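Local coordinates for protein OxyR (Porphyromonas gingivalis, PDB 3HO7) that probably binds DNA and regulates transcription in response to redox changes as a LysR-family activator, of which this chain is the regulatory domain, at residues Y88-R91 with C92-L95; G142-M145 with E146-M149; Q168-P171 with S172-E175; P215-H219 with K220-G224. All coordinates share one frame; numbering follows the deposited sequence.

Contact 1 (Y88-R91 with C92-L95); sequences YVSR and CEPL
The Val89 side chain lays its CG1 branch across the bent chain of Glu93, the two meeting at an oblique angle, with CG1 3.7 Å from Glu93 CB. CG1 stands anti to the backbone N (chi1 -174°), which turns it to Glu93 and to Leu95 just beyond the turn, where Leu95 CB lies 4.3 Å from CG1. Next to this apolar patch the chain reverses in a type I beta turn from Ser90 to Glu93. Its closing bond runs from Glu93 N to Ser90 O over 3.2 Å. The Ser90 hydroxyl braces the turn from within, OG accepting from Cys92 N at 3.0 Å. OG also donates to the carboxylate oxygen OE2 of Glu93; the 2.5 Å separation of Ser90 OG and Glu93 OE2 is unusually short, and its exact length should be read with caution. Glu93 reaches back to the serine because its chain folds at CG (chi2 -55°), bringing the carboxylate over the first residue of the turn. The acid is buried; its other oxygen, OE1, forms a salt bridge with Arg110, and OE2 also takes a weak hydrogen bond from Gly157 N. Both arrangements would probably favour the charged form. Arg91, in contrast, extends away from the turn to a salt bridge with Glu175. The turn follows the end of strand 75-89: Val89 and Glu93 rest on Ile158 of strand 158-162, Val89 also meets Arg178 of strand 177-178, and Ser90 touches Val152 of helix 145-153.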
loop_
_atom_site.group_PDB
_atom_site.type_symbol
_atom_site.label_atom_id
_atom_site.label_comp_id
_atom_site.label_asym_id
_atom_site.label_seq_id
_atom_site.Cartn_x
_atom_site.Cartn_y
_atom_site.Cartn_z
ATOM N N TYR A 88 13.498 -9.211 -3.916
ATOM C CA TYR A 88 13.617 -8.741 -2.553
ATOM C C TYR A 88 13.624 -10.013 -1.718
ATOM O O TYR A 88 12.595 -10.662 -1.558
ATOM C CB TYR A 88 12.431 -7.838 -2.208
ATOM C CG TYR A 88 12.682 -6.840 -1.099
ATOM C CD1 TYR A 88 13.761 -5.967 -1.150
ATOM C CD2 TYR A 88 11.818 -6.752 -0.015
ATOM C CE1 TYR A 88 13.987 -5.044 -0.137
ATOM C CE2 TYR A 88 12.031 -5.837 0.999
ATOM C CZ TYR A 88 13.115 -4.984 0.933
ATOM O OH TYR A 88 13.317 -4.077 1.944
ATOM N N VAL A 89 14.799 -10.380 -1.220
ATOM C CA VAL A 89 15.011 -11.699 -0.632
ATOM C C VAL A 89 15.290 -11.613 0.864
ATOM O O VAL A 89 16.216 -10.928 1.283
ATOM C CB VAL A 89 16.201 -12.410 -1.309
ATOM C CG1 VAL A 89 16.328 -13.841 -0.800
ATOM C CG2 VAL A 89 16.046 -12.384 -2.823
ATOM N N SER A 90 14.501 -12.321 1.667
ATOM C CA SER A 90 14.693 -12.297 3.112
ATOM C C SER A 90 16.023 -12.947 3.475
ATOM O O SER A 90 16.529 -13.793 2.741
ATOM C CB SER A 90 13.555 -13.019 3.831
ATOM O OG SER A 90 13.970 -14.304 4.259
ATOM N N ARG A 91 16.577 -12.553 4.614
ATOM C CA ARG A 91 17.863 -13.071 5.062
ATOM C C ARG A 91 17.785 -14.556 5.422
ATOM O O ARG A 91 18.810 -15.203 5.644
ATOM C CB ARG A 91 18.373 -12.247 6.249
ATOM C CG ARG A 91 18.449 -10.755 5.960
ATOM C CD ARG A 91 18.702 -9.945 7.219
ATOM N NE ARG A 91 18.637 -8.510 6.953
ATOM C CZ ARG A 91 19.672 -7.780 6.556
ATOM N NH1 ARG A 91 20.860 -8.348 6.384
ATOM N NH2 ARG A 91 19.522 -6.481 6.335
ATOM N N CYS A 92 16.570 -15.094 5.464
ATOM C CA CYS A 92 16.360 -16.492 5.840
ATOM C C CYS A 92 16.299 -17.421 4.631
ATOM O O CYS A 92 16.347 -18.642 4.776
ATOM C CB CYS A 92 15.083 -16.638 6.666
ATOM S SG CYS A 92 14.982 -15.513 8.072
ATOM N N GLU A 93 16.187 -16.846 3.439
ATOM C CA GLU A 93 16.093 -17.649 2.224
ATOM C C GLU A 93 17.468 -18.127 1.770
ATOM O O GLU A 93 18.431 -17.360 1.785
ATOM C CB GLU A 93 15.425 -16.854 1.101
ATOM C CG GLU A 93 14.263 -15.986 1.561
ATOM C CD GLU A 93 13.206 -16.769 2.313
ATOM O OE1 GLU A 93 12.781 -17.838 1.818
ATOM O OE2 GLU A 93 12.796 -16.315 3.404
ATOM N N PRO A 94 17.565 -19.403 1.371
ATOM C CA PRO A 94 18.823 -19.926 0.848
ATOM C C PRO A 94 19.350 -19.053 -0.289
ATOM O O PRO A 94 20.561 -18.908 -0.447
ATOM C CB PRO A 94 18.432 -21.308 0.321
ATOM C CG PRO A 94 17.271 -21.712 1.162
ATOM C CD PRO A 94 16.529 -20.445 1.487
ATOM N N LEU A 95 18.439 -18.476 -1.068
ATOM C CA LEU A 95 18.819 -17.623 -2.191
ATOM C C LEU A 95 19.520 -16.342 -1.755
ATOM O O LEU A 95 20.080 -15.626 -2.582
ATOM C CB LEU A 95 17.602 -17.281 -3.054
ATOM C CG LEU A 95 17.411 -18.155 -4.294
ATOM C CD1 LEU A 95 16.119 -17.804 -5.015
ATOM C CD2 LEU A 95 18.605 -18.003 -5.228
#

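Contact 2 (G142-M145 with E146-M149); sequences GGSM and EAFM
Glu146, in the first turn of the helix, sets its CB 3.5 Å from the hydroxyl OG of Ser144, while its extended chain leads the carboxylate away to Tyr24 OH of the second subunit. Ala147 comes next, and its backbone N-H is taken by Ser144 OG at 3.0 Å in a nearly straight bond (170°). This is an N-cap: the serine hydroxyl stands in for the carbonyl that a preceding helical turn would supply. With chi1 at 77°, OG lies between the serine's own N and carbonyl carbon, turned toward the helix start. Phe148 follows, its N bonded to Ser144 O as the helical i to i+4 pair. The same carbonyl oxygen lies over one face of the Phe148 ring, 3.6 Å above the plane and displaced toward the rim, so one serine oxygen meets both the backbone and the ring of this residue. Farther out, ring atom CZ approaches Gly143 CA to 4.0 Å, ring and backbone meeting directly at a residue with no side chain. Met149 closes the series. Its N bonds to Met145 O at 2.9 Å, and its SD rests against Met145 CG at 3.8 Å, a sulfur-to-methylene contact between two buried side chains. Ser144 also packs on Pro23 of the second subunit, placing the cap at the dimer interface. On the other flank of helix 145-153, Met145 and Met149 lie on Ile161 of strand 158-162, and Phe148 meets Tyr140 of strand 138-141 edge-to-face.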
loop_
_atom_site.group_PDB
_atom_site.type_symbol
_atom_site.label_atom_id
_atom_site.label_comp_id
_atom_site.label_asym_id
_atom_site.label_seq_id
_atom_site.Cartn_x
_atom_site.Cartn_y
_atom_site.Cartn_z
ATOM N N GLY A 142 -4.794 -10.076 -2.730
ATOM C CA GLY A 142 -5.118 -8.657 -2.613
ATOM C C GLY A 142 -4.042 -7.887 -1.869
ATOM O O GLY A 142 -4.213 -6.708 -1.550
ATOM N N GLY A 143 -2.929 -8.560 -1.595
ATOM C CA GLY A 143 -1.849 -7.983 -0.804
ATOM C C GLY A 143 -1.246 -6.741 -1.429
ATOM O O GLY A 143 -1.416 -6.484 -2.623
ATOM N N SER A 144 -0.536 -5.967 -0.615
ATOM C CA SER A 144 0.108 -4.749 -1.086
ATOM C C SER A 144 1.621 -4.917 -1.072
ATOM O O SER A 144 2.156 -5.729 -0.312
ATOM C CB SER A 144 -0.277 -3.565 -0.195
ATOM O OG SER A 144 0.448 -3.595 1.022
ATOM N N MET A 145 2.306 -4.147 -1.914
ATOM C CA MET A 145 3.759 -4.167 -1.958
ATOM C C MET A 145 4.320 -3.924 -0.566
ATOM O O MET A 145 5.314 -4.542 -0.161
ATOM C CB MET A 145 4.281 -3.088 -2.910
ATOM C CG MET A 145 5.790 -3.115 -3.094
ATOM S SD MET A 145 6.320 -4.422 -4.215
ATOM C CE MET A 145 5.526 -3.902 -5.733
ATOM N N GLU A 146 3.675 -3.012 0.157
ATOM C CA GLU A 146 4.089 -2.652 1.502
ATOM C C GLU A 146 4.101 -3.904 2.364
ATOM O O GLU A 146 5.106 -4.233 2.995
ATOM C CB GLU A 146 3.130 -1.618 2.097
ATOM C CG GLU A 146 3.574 -1.071 3.443
ATOM C CD GLU A 146 2.556 -0.133 4.071
ATOM O OE1 GLU A 146 1.472 0.062 3.483
ATOM O OE2 GLU A 146 2.840 0.407 5.159
ATOM N N ALA A 147 2.975 -4.605 2.376
ATOM C CA ALA A 147 2.856 -5.821 3.168
ATOM C C ALA A 147 3.922 -6.845 2.791
ATOM O O ALA A 147 4.591 -7.399 3.662
ATOM C CB ALA A 147 1.466 -6.415 3.022
ATOM N N PHE A 148 4.074 -7.102 1.495
ATOM C CA PHE A 148 5.062 -8.071 1.020
ATOM C C PHE A 148 6.485 -7.705 1.447
ATOM O O PHE A 148 7.243 -8.560 1.891
ATOM C CB PHE A 148 5.008 -8.228 -0.500
ATOM C CG PHE A 148 3.746 -8.862 -1.005
ATOM C CD1 PHE A 148 2.947 -9.619 -0.163
ATOM C CD2 PHE A 148 3.371 -8.722 -2.332
ATOM C CE1 PHE A 148 1.783 -10.208 -0.634
ATOM C CE2 PHE A 148 2.212 -9.307 -2.808
ATOM C CZ PHE A 148 1.419 -10.054 -1.958
ATOM N N MET A 149 6.853 -6.435 1.315
ATOM C CA MET A 149 8.195 -6.021 1.705
ATOM C C MET A 149 8.392 -6.168 3.209
ATOM O O MET A 149 9.455 -6.586 3.667
ATOM C CB MET A 149 8.476 -4.588 1.259
ATOM C CG MET A 149 8.409 -4.423 -0.240
ATOM S SD MET A 149 8.745 -2.733 -0.759
ATOM C CE MET A 149 10.421 -2.516 -0.173
#

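Contact 3 (Q168-P171 with S172-E175); sequences QLSP and SQKE
A capping box opens the short helix 171-174, with Ser170 and Gln173 exchanging bonds between side chain and backbone. Ser170 OG accepts from Gln173 N at 3.2 Å. In return, Ser170 N donates to the amide oxygen OE1 of Gln173 over 2.7 Å, lying in the carbonyl plane on a lone pair. The CG of Gln173 passes 3.2 Å from Ser170 OG. With CG anti to its carbonyl carbon (chi1 -70°) and the chain straight beyond it, Gln173 lays its amide back along the incoming chain. There OE1 comes close to Leu169 CA, and a water that donates to Gln173 OE1 at 2.6 Å also donates to Gln168 O. OE1 thus takes protons from both Ser170 N and the water, while NE2 is bonded to Glu153 OE2, and these partners fix the rotation of the amide. Just past the box, the first helical backbone bond runs from Lys174 N to Ser170 O at 2.9 Å; Pro171, in the first helical position, has no N-H to offer, and its own carbonyl receives just a weak bond from Glu175 N. Leu169, buried, lies against this turn: its CB meets Lys174 CG at 3.8 Å, and its CD2 reaches Gln173 OE1 at 3.7 Å. The same leucine touches Met149 of helix 145-153, which places the helix start against its neighbour in the fold. Ser170 packs on Ser170 of the second subunit, and Gln168 on Arg150 of that subunit.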
loop_
_atom_site.group_PDB
_atom_site.type_symbol
_atom_site.label_atom_id
_atom_site.label_comp_id
_atom_site.label_asym_id
_atom_site.label_seq_id
_atom_site.Cartn_x
_atom_site.Cartn_y
_atom_site.Cartn_z
ATOM N N GLN A 168 14.602 4.718 -2.275
ATOM C CA GLN A 168 13.806 4.998 -1.086
ATOM C C GLN A 168 14.186 4.051 0.044
ATOM O O GLN A 168 13.811 4.266 1.197
ATOM C CB GLN A 168 12.317 4.846 -1.392
ATOM C CG GLN A 168 11.788 5.826 -2.419
ATOM C CD GLN A 168 10.343 5.563 -2.783
ATOM O OE1 GLN A 168 9.876 4.423 -2.739
ATOM N NE2 GLN A 168 9.622 6.617 -3.146
ATOM N N LEU A 169 14.931 3.004 -0.298
ATOM C CA LEU A 169 15.300 1.970 0.668
ATOM C C LEU A 169 16.417 2.399 1.612
ATOM O O LEU A 169 17.290 3.190 1.250
ATOM C CB LEU A 169 15.719 0.688 -0.055
ATOM C CG LEU A 169 14.721 0.078 -1.040
ATOM C CD1 LEU A 169 15.367 -1.057 -1.817
ATOM C CD2 LEU A 169 13.464 -0.404 -0.325
ATOM N N SER A 170 16.376 1.861 2.827
ATOM C CA SER A 170 17.429 2.073 3.810
ATOM C C SER A 170 18.608 1.155 3.510
ATOM O O SER A 170 18.478 0.201 2.742
ATOM C CB SER A 170 16.899 1.778 5.213
ATOM O OG SER A 170 16.588 0.401 5.353
ATOM N N PRO A 171 19.768 1.439 4.119
ATOM C CA PRO A 171 20.931 0.577 3.965
ATOM C C PRO A 171 20.578 -0.886 4.210
ATOM O O PRO A 171 20.991 -1.757 3.449
ATOM C CB PRO A 171 21.874 1.078 5.056
ATOM C CG PRO A 171 21.546 2.519 5.184
ATOM C CD PRO A 171 20.071 2.645 4.910
ATOM N N SER A 172 19.813 -1.144 5.264
ATOM C CA SER A 172 19.450 -2.511 5.629
ATOM C C SER A 172 18.531 -3.155 4.595
ATOM O O SER A 172 18.666 -4.342 4.282
ATOM C CB SER A 172 18.787 -2.539 7.006
ATOM O OG SER A 172 18.578 -3.870 7.437
ATOM N N GLN A 173 17.589 -2.374 4.075
ATOM C CA GLN A 173 16.666 -2.860 3.058
ATOM C C GLN A 173 17.390 -3.181 1.761
ATOM O O GLN A 173 17.092 -4.178 1.108
ATOM C CB GLN A 173 15.587 -1.818 2.773
ATOM C CG GLN A 173 14.586 -1.607 3.888
ATOM C CD GLN A 173 13.599 -0.507 3.551
ATOM O OE1 GLN A 173 13.989 0.595 3.164
ATOM N NE2 GLN A 173 12.312 -0.803 3.689
ATOM N N LYS A 174 18.339 -2.329 1.383
ATOM C CA LYS A 174 19.055 -2.512 0.127
ATOM C C LYS A 174 19.789 -3.850 0.087
ATOM O O LYS A 174 19.943 -4.449 -0.976
ATOM C CB LYS A 174 20.022 -1.353 -0.125
ATOM C CG LYS A 174 19.348 -0.079 -0.620
ATOM C CD LYS A 174 20.369 1.014 -0.923
ATOM C CE LYS A 174 19.695 2.278 -1.439
ATOM N NZ LYS A 174 20.670 3.383 -1.671
ATOM N N GLU A 175 20.225 -4.317 1.252
ATOM C CA GLU A 175 20.920 -5.598 1.363
ATOM C C GLU A 175 20.071 -6.770 0.877
ATOM O O GLU A 175 20.606 -7.805 0.475
ATOM C CB GLU A 175 21.347 -5.847 2.811
ATOM C CG GLU A 175 22.472 -4.944 3.291
ATOM C CD GLU A 175 22.727 -5.082 4.776
ATOM O OE1 GLU A 175 21.789 -5.460 5.510
ATOM O OE2 GLU A 175 23.864 -4.806 5.212
HETATM O O HOH W 1 13.191 2.967 3.997
#

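Contact 4 (P215-H219 with K220-G224); sequences PSDMH and KLQTG
This is a local side-chain-to-backbone hydrogen bond in the surface loop that joins helix 200-211 to strand 225-227, near the C-terminal end of the chain. The single hydrogen bond between the two segments runs from Gln222 NE2 to the carbonyl oxygen Asp217 O, 2.8 Å long and nearly straight at 169°. It arrives in the carbonyl plane on a lone pair, and the oxygen lies within 3° of the glutamine's amide plane. The bend of Gln222 at chi2 (-63°) curls its amide back toward the preceding turn, and NE2 comes to 4.0 Å from Asp217 CB. That turn is a 3-10 segment, residues 216-219, held by Met218 N to Pro215 O and by His219 N to Ser216 O at 2.7 Å. Lys220 leaves it in an extended conformation, bringing Lys220 O to 3.0 Å from Asp217 O, two acceptors side by side; Gln222 NE2 gives one of its protons to Asp217 O. The His219 ring folds back over the start of the turn, with Ser216 CA 3.4 Å above one face toward the rim, and its NE2 bonds to Arg211 O. The Met218 side chain packs on Gln163 and Leu164.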
loop_
_atom_site.group_PDB
_atom_site.type_symbol
_atom_site.label_atom_id
_atom_site.label_comp_id
_atom_site.label_asym_id
_atom_site.label_seq_id
_atom_site.Cartn_x
_atom_site.Cartn_y
_atom_site.Cartn_z
ATOM N N PRO A 215 15.342 9.257 -14.197
ATOM C CA PRO A 215 16.603 9.245 -14.930
ATOM C C PRO A 215 16.384 8.858 -16.389
ATOM O O PRO A 215 15.618 7.937 -16.675
ATOM C CB PRO A 215 17.412 8.168 -14.207
ATOM C CG PRO A 215 16.877 8.176 -12.819
ATOM C CD PRO A 215 15.408 8.449 -12.968
ATOM N N SER A 216 17.057 9.557 -17.298
ATOM C CA SER A 216 16.852 9.363 -18.732
ATOM C C SER A 216 17.169 7.944 -19.196
ATOM O O SER A 216 16.550 7.442 -20.133
ATOM C CB SER A 216 17.671 10.378 -19.537
ATOM O OG SER A 216 19.059 10.205 -19.311
ATOM N N ASP A 217 18.135 7.302 -18.546
ATOM C CA ASP A 217 18.482 5.922 -18.876
ATOM C C ASP A 217 17.243 5.031 -18.932
ATOM O O ASP A 217 17.176 4.099 -19.735
ATOM C CB ASP A 217 19.476 5.354 -17.861
ATOM C CG ASP A 217 20.906 5.767 -18.146
ATOM O OD1 ASP A 217 21.117 6.670 -18.985
ATOM O OD2 ASP A 217 21.822 5.183 -17.530
ATOM N N MET A 218 16.269 5.323 -18.073
ATOM C CA MET A 218 15.052 4.521 -17.984
ATOM C C MET A 218 14.112 4.759 -19.162
ATOM O O MET A 218 13.188 3.981 -19.389
ATOM C CB MET A 218 14.309 4.796 -16.672
ATOM C CG MET A 218 15.149 4.602 -15.419
ATOM S SD MET A 218 14.175 4.718 -13.907
ATOM C CE MET A 218 13.595 3.028 -13.729
ATOM N N HIS A 219 14.344 5.834 -19.910
ATOM C CA HIS A 219 13.470 6.161 -21.033
ATOM C C HIS A 219 13.567 5.123 -22.146
ATOM O O HIS A 219 12.665 5.004 -22.973
ATOM C CB HIS A 219 13.768 7.557 -21.586
ATOM C CG HIS A 219 13.486 8.668 -20.623
ATOM N ND1 HIS A 219 14.065 9.913 -20.734
ATOM C CD2 HIS A 219 12.696 8.717 -19.524
ATOM C CE1 HIS A 219 13.637 10.685 -19.750
ATOM N NE2 HIS A 219 12.806 9.983 -19.001
ATOM N N LYS A 220 14.661 4.371 -22.160
ATOM C CA LYS A 220 14.881 3.362 -23.192
ATOM C C LYS A 220 15.323 2.030 -22.597
ATOM O O LYS A 220 16.010 1.991 -21.577
ATOM C CB LYS A 220 15.924 3.847 -24.203
ATOM C CG LYS A 220 15.504 5.069 -24.998
ATOM C CD LYS A 220 16.577 5.457 -26.008
ATOM C CE LYS A 220 16.169 6.680 -26.817
ATOM N NZ LYS A 220 17.240 7.116 -27.759
ATOM N N LEU A 221 14.922 0.940 -23.246
ATOM C CA LEU A 221 15.318 -0.394 -22.817
ATOM C C LEU A 221 16.830 -0.545 -22.933
ATOM O O LEU A 221 17.396 -0.407 -24.020
ATOM C CB LEU A 221 14.614 -1.458 -23.661
ATOM C CG LEU A 221 14.832 -2.915 -23.250
ATOM C CD1 LEU A 221 14.258 -3.163 -21.861
ATOM C CD2 LEU A 221 14.208 -3.857 -24.270
ATOM N N GLN A 222 17.481 -0.821 -21.808
ATOM C CA GLN A 222 18.932 -0.956 -21.783
ATOM C C GLN A 222 19.352 -2.392 -22.062
ATOM O O GLN A 222 18.713 -3.336 -21.596
ATOM C CB GLN A 222 19.485 -0.500 -20.432
ATOM C CG GLN A 222 19.199 0.956 -20.108
ATOM C CD GLN A 222 19.864 1.905 -21.084
ATOM O OE1 GLN A 222 20.856 1.555 -21.724
ATOM N NE2 GLN A 222 19.322 3.112 -21.202
ATOM N N THR A 223 20.427 -2.550 -22.826
ATOM C CA THR A 223 20.947 -3.873 -23.144
ATOM C C THR A 223 21.000 -4.736 -21.887
ATOM O O THR A 223 21.544 -4.324 -20.861
ATOM C CB THR A 223 22.353 -3.791 -23.764
ATOM O OG1 THR A 223 22.338 -2.871 -24.863
ATOM C CG2 THR A 223 22.799 -5.160 -24.258
ATOM N N GLY A 224 20.428 -5.933 -21.969
ATOM C CA GLY A 224 20.398 -6.844 -20.831
ATOM C C GLY A 224 19.034 -6.879 -20.169
ATOM O O GLY A 224 18.795 -7.670 -19.257
#

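Contacts 1, 2 and 3 form one connected group, while contact 4 stands apart. The centres of contacts 1 and 3 are about 14 Å apart, joined by the salt bridge from Arg91 NH2 to Glu175 OE1 at 2.6 Å. Contact 2 lies about 17 Å from each of them between centres, and its Met149 touches both: CB meets Tyr88 CE2 at 3.8 Å, and CE meets Leu169 CD2 at 3.7 Å. Contacts 2 and 3 are both serine-capped helix starts and both reach the second subunit. Contact 4 lies on the opposite side of the chain's centre from contact 2, its nearest atoms about 11 Å from those of contact 3.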